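Local coordinates for protein enterotoxin type A (Staphylococcus aureus, PDB 1DYQ) that activates T cells as a superantigen by binding MHC class II, partly through a zinc ion, and T-cell receptors, and causes staphylococcal food poisoning, at residues V153-L156 with D157-R161; T138-L141 with E142-K145; L210-I213 with Y214-N217. The protein carries 3 engineered substitutions. One frame throughout, in Å; residues are numbered along the deposited sequence.

Contact 1 (V153-L156 with D157-R161); sequences VQEL and DLQAR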
loop_
_atom_site.group_PDB
_atom_site.type_symbol
_atom_site.label_atom_id
_atom_site.label_comp_id
_atom_site.label_asym_id
_atom_site.label_seq_id
_atom_site.Cartn_x
_atom_site.Cartn_y
_atom_site.Cartn_z
ATOM N N VAL A 153 0.193 0.663 -7.011
ATOM C CA VAL A 153 -0.186 -0.629 -6.379
ATOM C C VAL A 153 -0.479 -0.398 -4.915
ATOM O O VAL A 153 -1.466 -0.916 -4.360
ATOM C CB VAL A 153 0.869 -1.697 -6.577
ATOM C CG1 VAL A 153 0.518 -2.936 -5.718
ATOM C CG2 VAL A 153 0.974 -2.105 -8.044
ATOM N N GLN A 154 0.264 0.497 -4.228
ATOM C CA GLN A 154 -0.019 0.852 -2.855
ATOM C C GLN A 154 -1.445 1.269 -2.617
ATOM O O GLN A 154 -2.104 0.784 -1.687
ATOM C CB GLN A 154 0.970 1.961 -2.356
ATOM C CG GLN A 154 0.611 2.476 -0.979
ATOM C CD GLN A 154 1.706 3.363 -0.330
ATOM O OE1 GLN A 154 1.618 3.569 0.886
ATOM N NE2 GLN A 154 2.582 3.868 -1.138
ATOM N N GLU A 155 -2.018 2.148 -3.442
ATOM C CA GLU A 155 -3.386 2.598 -3.285
ATOM C C GLU A 155 -4.381 1.416 -3.311
ATOM O O GLU A 155 -5.318 1.404 -2.550
ATOM C CB GLU A 155 -3.764 3.642 -4.331
ATOM C CG GLU A 155 -5.220 4.044 -4.334
ATOM C CD GLU A 155 -5.544 5.209 -5.229
ATOM O OE1 GLU A 155 -4.631 5.995 -5.579
ATOM O OE2 GLU A 155 -6.734 5.355 -5.617
ATOM N N LEU A 156 -4.133 0.504 -4.241
ATOM C CA LEU A 156 -5.023 -0.663 -4.380
ATOM C C LEU A 156 -4.808 -1.665 -3.254
ATOM O O LEU A 156 -5.818 -2.159 -2.695
ATOM C CB LEU A 156 -4.748 -1.375 -5.710
ATOM C CG LEU A 156 -4.920 -0.504 -6.969
ATOM C CD1 LEU A 156 -4.588 -1.342 -8.191
ATOM C CD2 LEU A 156 -6.310 0.090 -7.043
ATOM N N ASP A 157 -3.578 -1.902 -2.859
ATOM C CA ASP A 157 -3.270 -2.886 -1.811
ATOM C C ASP A 157 -3.735 -2.427 -0.456
ATOM O O ASP A 157 -4.288 -3.204 0.328
ATOM C CB ASP A 157 -1.756 -3.150 -1.858
ATOM C CG ASP A 157 -1.318 -4.415 -1.160
ATOM O OD1 ASP A 157 -2.175 -5.326 -0.974
ATOM O OD2 ASP A 157 -0.130 -4.526 -0.792
ATOM N N LEU A 158 -3.619 -1.127 -0.129
ATOM C CA LEU A 158 -4.155 -0.625 1.136
ATOM C C LEU A 158 -5.658 -0.877 1.216
ATOM O O LEU A 158 -6.188 -1.283 2.252
ATOM C CB LEU A 158 -3.845 0.877 1.268
ATOM C CG LEU A 158 -2.369 1.198 1.554
ATOM C CD1 LEU A 158 -2.166 2.732 1.423
ATOM C CD2 LEU A 158 -1.987 0.729 2.953
ATOM N N GLN A 159 -6.372 -0.602 0.114
ATOM C CA GLN A 159 -7.817 -0.774 0.140
ATOM C C GLN A 159 -8.162 -2.269 0.252
ATOM O O GLN A 159 -9.041 -2.581 1.077
ATOM C CB GLN A 159 -8.504 -0.189 -1.075
ATOM C CG GLN A 159 -8.435 1.338 -1.184
ATOM C CD GLN A 159 -9.073 1.755 -2.529
ATOM O OE1 GLN A 159 -10.291 1.713 -2.635
ATOM N NE2 GLN A 159 -8.233 2.165 -3.442
ATOM N N ALA A 160 -7.452 -3.090 -0.480
ATOM C CA ALA A 160 -7.783 -4.544 -0.439
ATOM C C ALA A 160 -7.514 -5.147 0.911
ATOM O O ALA A 160 -8.385 -5.815 1.493
ATOM C CB ALA A 160 -7.018 -5.284 -1.529
ATOM N N ARG A 161 -6.339 -4.835 1.510
ATOM C CA ARG A 161 -6.041 -5.428 2.810
ATOM C C ARG A 161 -6.865 -4.875 3.925
ATOM O O ARG A 161 -7.143 -5.602 4.897
ATOM C CB ARG A 161 -4.529 -5.320 3.109
ATOM C CG ARG A 161 -3.674 -5.969 2.038
ATOM C CD ARG A 161 -2.323 -6.389 2.624
ATOM N NE ARG A 161 -1.310 -6.443 1.621
ATOM C CZ ARG A 161 -0.059 -6.881 1.756
ATOM N NH1 ARG A 161 0.341 -7.429 2.895
ATOM N NH2 ARG A 161 0.798 -6.761 0.749
#
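Gln159 reaches back one helical turn to the main chain of Glu155, at the start of the central helix 153-168 of the beta-grasp domain. Its CB stands 3.7 Å from Leu156 O. With CG anti to the carbonyl carbon (chi1 -67°), the chain folds back along the helix, and CG passes 3.4 Å from Glu155 O. CD lies a little farther from the same oxygen, and NE2 then bonds to it, NE2 to Glu155 O being 3.1 Å. The oxygen lies close to the plane of the amide, yet NE2 approaches from well above the carbonyl plane; the helical N-H of Gln159 reaches the same oxygen only in a weak bond. NE2 also packs against Glu155 CG, the two side chains running side by side. At the tip, OE1 takes the backbone N-H of Lys145, while the Glu155 carboxylate turns to Lys148 and Thr146.

Regular i to i+4 bonds hold the other turns, such as Asp157 N to Val153 O at 2.8 Å, and Leu158 CD1 packs on Gln154 CG at 3.7 Å. One turn on, Arg161 grips Asp157 side-on: NE meets OD1 at 3.0 Å and NH2 meets OD2 at 2.9 Å. Since OD2 also bonds to the Tyr214 hydroxyl, three hydrogen bonds hold the carboxylate, which probably favours its charged form. Val153, Leu156 and Asp157 lie against Phe187 of strand 182-188, and Ala160 against Ile185 of that strand, while Asp157, Leu158 and Arg161 meet Tyr31 of helix 23-32.

Contact 2 (T138-L141 with E142-K145); sequences TVPL and ETVK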
loop_
_atom_site.group_PDB
_atom_site.type_symbol
_atom_site.label_atom_id
_atom_site.label_comp_id
_atom_site.label_asym_id
_atom_site.label_seq_id
_atom_site.Cartn_x
_atom_site.Cartn_y
_atom_site.Cartn_z
ATOM N N THR A 138 -18.132 -13.805 -2.569
ATOM C CA THR A 138 -18.544 -12.538 -3.150
ATOM C C THR A 138 -17.827 -11.366 -2.457
ATOM O O THR A 138 -17.606 -11.422 -1.257
ATOM C CB THR A 138 -20.065 -12.310 -2.981
ATOM O OG1 THR A 138 -20.771 -13.478 -3.419
ATOM C CG2 THR A 138 -20.512 -11.116 -3.813
ATOM N N VAL A 139 -17.355 -10.421 -3.263
ATOM C CA VAL A 139 -16.736 -9.204 -2.704
ATOM C C VAL A 139 -17.470 -7.992 -3.295
ATOM O O VAL A 139 -17.571 -7.893 -4.517
ATOM C CB VAL A 139 -15.245 -9.097 -3.082
ATOM C CG1 VAL A 139 -14.646 -7.846 -2.416
ATOM C CG2 VAL A 139 -14.471 -10.330 -2.681
ATOM N N PRO A 140 -17.982 -7.125 -2.448
ATOM C CA PRO A 140 -18.678 -5.925 -2.916
ATOM C C PRO A 140 -17.851 -5.185 -3.956
ATOM O O PRO A 140 -16.664 -4.915 -3.757
ATOM C CB PRO A 140 -18.872 -5.102 -1.669
ATOM C CG PRO A 140 -18.783 -6.052 -0.528
ATOM C CD PRO A 140 -17.838 -7.147 -0.980
ATOM N N LEU A 141 -18.488 -4.766 -5.050
ATOM C CA LEU A 141 -17.777 -4.103 -6.137
ATOM C C LEU A 141 -17.144 -2.792 -5.727
ATOM O O LEU A 141 -16.106 -2.419 -6.325
ATOM C CB LEU A 141 -18.704 -3.930 -7.346
ATOM C CG LEU A 141 -18.078 -3.516 -8.668
ATOM C CD1 LEU A 141 -17.011 -4.496 -9.124
ATOM C CD2 LEU A 141 -19.152 -3.364 -9.750
ATOM N N GLU A 142 -17.624 -2.105 -4.700
ATOM C CA GLU A 142 -17.045 -0.858 -4.265
ATOM C C GLU A 142 -15.838 -1.041 -3.338
ATOM O O GLU A 142 -15.358 -0.024 -2.819
ATOM C CB GLU A 142 -18.040 0.025 -3.502
ATOM C CG GLU A 142 -19.491 -0.186 -3.737
ATOM C CD GLU A 142 -20.054 -1.461 -3.137
ATOM O OE1 GLU A 142 -20.072 -1.602 -1.896
ATOM O OE2 GLU A 142 -20.474 -2.330 -3.934
ATOM N N THR A 143 -15.439 -2.255 -3.035
ATOM C CA THR A 143 -14.373 -2.495 -2.067
ATOM C C THR A 143 -13.065 -1.807 -2.424
ATOM O O THR A 143 -12.433 -1.201 -1.545
ATOM C CB THR A 143 -14.117 -4.013 -1.912
ATOM O OG1 THR A 143 -15.354 -4.625 -1.476
ATOM C CG2 THR A 143 -13.050 -4.271 -0.892
ATOM N N VAL A 144 -12.609 -1.942 -3.645
ATOM C CA VAL A 144 -11.399 -1.244 -4.115
ATOM C C VAL A 144 -11.785 -0.338 -5.265
ATOM O O VAL A 144 -12.415 -0.812 -6.234
ATOM C CB VAL A 144 -10.306 -2.214 -4.540
ATOM C CG1 VAL A 144 -9.108 -1.473 -5.132
ATOM C CG2 VAL A 144 -9.861 -3.064 -3.349
ATOM N N LYS A 145 -11.474 0.948 -5.190
ATOM C CA LYS A 145 -11.868 1.866 -6.246
ATOM C C LYS A 145 -10.765 2.896 -6.478
ATOM O O LYS A 145 -10.006 3.195 -5.531
ATOM C CB LYS A 145 -13.157 2.619 -5.863
ATOM C CG LYS A 145 -13.032 3.347 -4.549
ATOM C CD LYS A 145 -14.207 4.144 -4.125
ATOM C CE LYS A 145 -15.468 3.331 -3.946
ATOM N NZ LYS A 145 -15.935 2.777 -5.255
HETATM O O HOH W 1 -13.864 -3.857 -5.599
#
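Pro140 and Thr143 close a type I beta turn in the loop between strands 135-137 and 145-148 of the beta-grasp domain. Two hydrogen bonds converge on one acceptor. The turn bond runs from Thr143 N to Pro140 O at 3.0 Å, nearly straight at the hydrogen (160°) but from above the carbonyl plane. The hydroxyl supplies the second, Thr143 OG1 to Pro140 O at 2.6 Å, lying closer to that plane. It can do so because OG1 sits beside its own backbone N (chi1 -59°), so that main chain and side chain of one residue grip the same carbonyl and fix the rotation of the hydroxyl.

Van der Waals contacts crowd round the hydroxyl. The Pro140 ring leans on it, CB and CD each lying 3.6 Å from Thr143 OG1. Val139 crosses Thr143 at about a right angle and brings CG1 to within 3.4 Å of the same OG1. On the exposed side the Glu142 chain bends at chi2 (72°) and curls back over the turn, which puts OE1 3.7 Å from Pro140 CB. Behind the turn, Val139, Pro140 and Thr143 pack on Tyr163 of helix 153-168, and Val139 also meets Ile128 and Leu130 of strand 119-132.

A water bridges the turn to the residue after it: it lies 2.8 Å from Leu141 O, to which it can donate, and accepts from Val144 N at 3.0 Å.

Contact 3 (L210-I213 with Y214-N217); sequences LLRI and YRDN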
loop_
_atom_site.group_PDB
_atom_site.type_symbol
_atom_site.label_atom_id
_atom_site.label_comp_id
_atom_site.label_asym_id
_atom_site.label_seq_id
_atom_site.Cartn_x
_atom_site.Cartn_y
_atom_site.Cartn_z
ATOM N N LEU A 210 8.030 -2.323 6.928
ATOM C CA LEU A 210 6.876 -3.116 6.433
ATOM C C LEU A 210 6.405 -2.657 5.079
ATOM O O LEU A 210 6.071 -3.504 4.191
ATOM C CB LEU A 210 5.779 -3.119 7.459
ATOM C CG LEU A 210 5.524 -4.381 8.262
ATOM C CD1 LEU A 210 4.243 -4.228 9.075
ATOM C CD2 LEU A 210 5.462 -5.604 7.362
ATOM N N LEU A 211 6.305 -1.352 4.847
ATOM C CA LEU A 211 5.822 -0.825 3.601
ATOM C C LEU A 211 6.932 -0.431 2.651
ATOM O O LEU A 211 6.697 0.176 1.604
ATOM C CB LEU A 211 4.873 0.381 3.844
ATOM C CG LEU A 211 3.587 0.069 4.599
ATOM C CD1 LEU A 211 2.581 1.211 4.421
ATOM C CD2 LEU A 211 2.972 -1.253 4.060
ATOM N N ARG A 212 8.166 -0.900 2.927
ATOM C CA ARG A 212 9.251 -0.594 1.968
ATOM C C ARG A 212 8.993 -1.232 0.621
ATOM O O ARG A 212 9.474 -0.758 -0.406
ATOM C CB ARG A 212 10.591 -1.046 2.558
ATOM C CG ARG A 212 11.761 -0.833 1.624
ATOM C CD ARG A 212 13.077 -1.009 2.393
ATOM N NE ARG A 212 14.165 -1.199 1.442
ATOM C CZ ARG A 212 15.443 -0.947 1.749
ATOM N NH1 ARG A 212 15.709 -0.412 2.919
ATOM N NH2 ARG A 212 16.348 -1.191 0.828
ATOM N N ILE A 213 8.113 -2.252 0.558
ATOM C CA ILE A 213 7.718 -2.823 -0.718
ATOM C C ILE A 213 7.107 -1.762 -1.636
ATOM O O ILE A 213 7.124 -1.949 -2.859
ATOM C CB ILE A 213 6.694 -3.970 -0.577
ATOM C CG1 ILE A 213 5.529 -3.596 0.317
ATOM C CG2 ILE A 213 7.405 -5.234 -0.099
ATOM C CD1 ILE A 213 4.372 -4.599 0.258
ATOM N N TYR A 214 6.582 -0.662 -1.099
ATOM C CA TYR A 214 5.960 0.370 -1.899
ATOM C C TYR A 214 6.944 1.474 -2.312
ATOM O O TYR A 214 6.576 2.360 -3.081
ATOM C CB TYR A 214 4.793 0.998 -1.184
ATOM C CG TYR A 214 3.672 0.075 -0.734
ATOM C CD1 TYR A 214 3.362 -1.050 -1.506
ATOM C CD2 TYR A 214 3.009 0.288 0.436
ATOM C CE1 TYR A 214 2.316 -1.885 -1.075
ATOM C CE2 TYR A 214 1.963 -0.528 0.867
ATOM C CZ TYR A 214 1.654 -1.635 0.055
ATOM O OH TYR A 214 0.681 -2.484 0.558
ATOM N N ARG A 215 8.189 1.362 -1.884
ATOM C CA ARG A 215 9.188 2.403 -2.184
ATOM C C ARG A 215 9.573 2.460 -3.615
ATOM O O ARG A 215 10.169 3.465 -4.087
ATOM C CB ARG A 215 10.401 2.205 -1.254
ATOM C CG ARG A 215 11.264 3.499 -1.157
ATOM C CD ARG A 215 12.405 3.258 -0.161
ATOM N NE ARG A 215 13.483 2.504 -0.743
ATOM C CZ ARG A 215 14.708 2.333 -0.213
ATOM N NH1 ARG A 215 14.955 2.845 0.987
ATOM N NH2 ARG A 215 15.599 1.634 -0.859
ATOM N N ASP A 216 9.304 1.424 -4.422
ATOM C CA ASP A 216 9.487 1.513 -5.857
ATOM C C ASP A 216 8.454 2.392 -6.558
ATOM O O ASP A 216 8.576 2.645 -7.767
ATOM C CB ASP A 216 9.477 0.104 -6.456
ATOM C CG ASP A 216 8.193 -0.662 -6.300
ATOM O OD1 ASP A 216 7.202 -0.287 -5.671
ATOM O OD2 ASP A 216 8.175 -1.821 -6.875
ATOM N N ASN A 217 7.412 2.827 -5.847
ATOM C CA ASN A 217 6.334 3.602 -6.431
ATOM C C ASN A 217 5.820 2.956 -7.718
ATOM O O ASN A 217 5.513 3.596 -8.700
ATOM C CB ASN A 217 6.782 5.060 -6.715
ATOM C CG ASN A 217 5.647 6.034 -6.667
ATOM O OD1 ASN A 217 5.439 6.756 -5.685
ATOM N ND2 ASN A 217 4.804 6.109 -7.702
HETATM O O HOH W 2 10.022 -1.361 -3.553
#
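Tyr214 is flanked by Leu211 and Ile213, while Arg212 and Arg215 pair on another side of this short 3-10 turn. Ile213 runs alongside the ring, pointing the same way, and lays CG1 over one face, 4.1 Å from the centroid of the Tyr214 ring and 22° off the ring normal. CG1 is placed there by a chi1 of 49°, which sets it between the backbone N and the carbonyl carbon. Farther out, Ile213 CD1 touches Tyr214 CE1 at 3.7 Å. Leu211 comes in obliquely and presses CD2 to 3.4 Å from Tyr214 CE2, a close apolar contact.

The two side chains of Arg212 and Arg215 run side by side, Arg212 extended and Arg215 bent at chi3, and the Arg212 and Arg215 guanidinium groups stack with centres 3.9 Å apart and planes at 26°. Arg212 NH2 and Arg215 NH2 approach to 3.4 Å without a hydrogen bond between them. Asp73, in a salt bridge with Arg215 NE, probably offsets part of this like charge, to which Arg71 beside Arg215 NH1 adds.

Two i to i+3 bonds wind the backbone beneath these pairs: Tyr214 N to Leu211 O at 2.8 Å and Arg215 N to Arg212 O at 2.9 Å. A type I turn, Tyr214 to Asn217, then leads into strand 219-221. The Tyr214 hydroxyl bonds to Asp157 of helix 153-168 and to Tyr31 of helix 23-32, while Leu211 and Arg215 pack on Tyr109 of strand 105-114, joining the loop to the OB-fold domain.

How the contacts relate
Contact 1 is buried core, contact 2 lies at the surface, and contact 3 is partly buried, its arginine pair reaching outward. The helix of contact 1 is the common element. It meets contact 2 through Gln159 OE1 and Lys145 N, a probable hydrogen bond of 2.9 Å, and through Leu156 packing on Val144. Contact 3 is reached by Asp157 OD2, 2.6 Å from Tyr214 OH, and by Gln154 against the same ring. Contacts 2 and 3 do not touch, their nearest atoms being about 11 Å apart. Chemistry follows place: i to i+4 bonds and a buried salt bridge in 153-161, a doubly bonded carbonyl with a water in 138-145, a CH-pi contact and stacked guanidinium groups in 210-217.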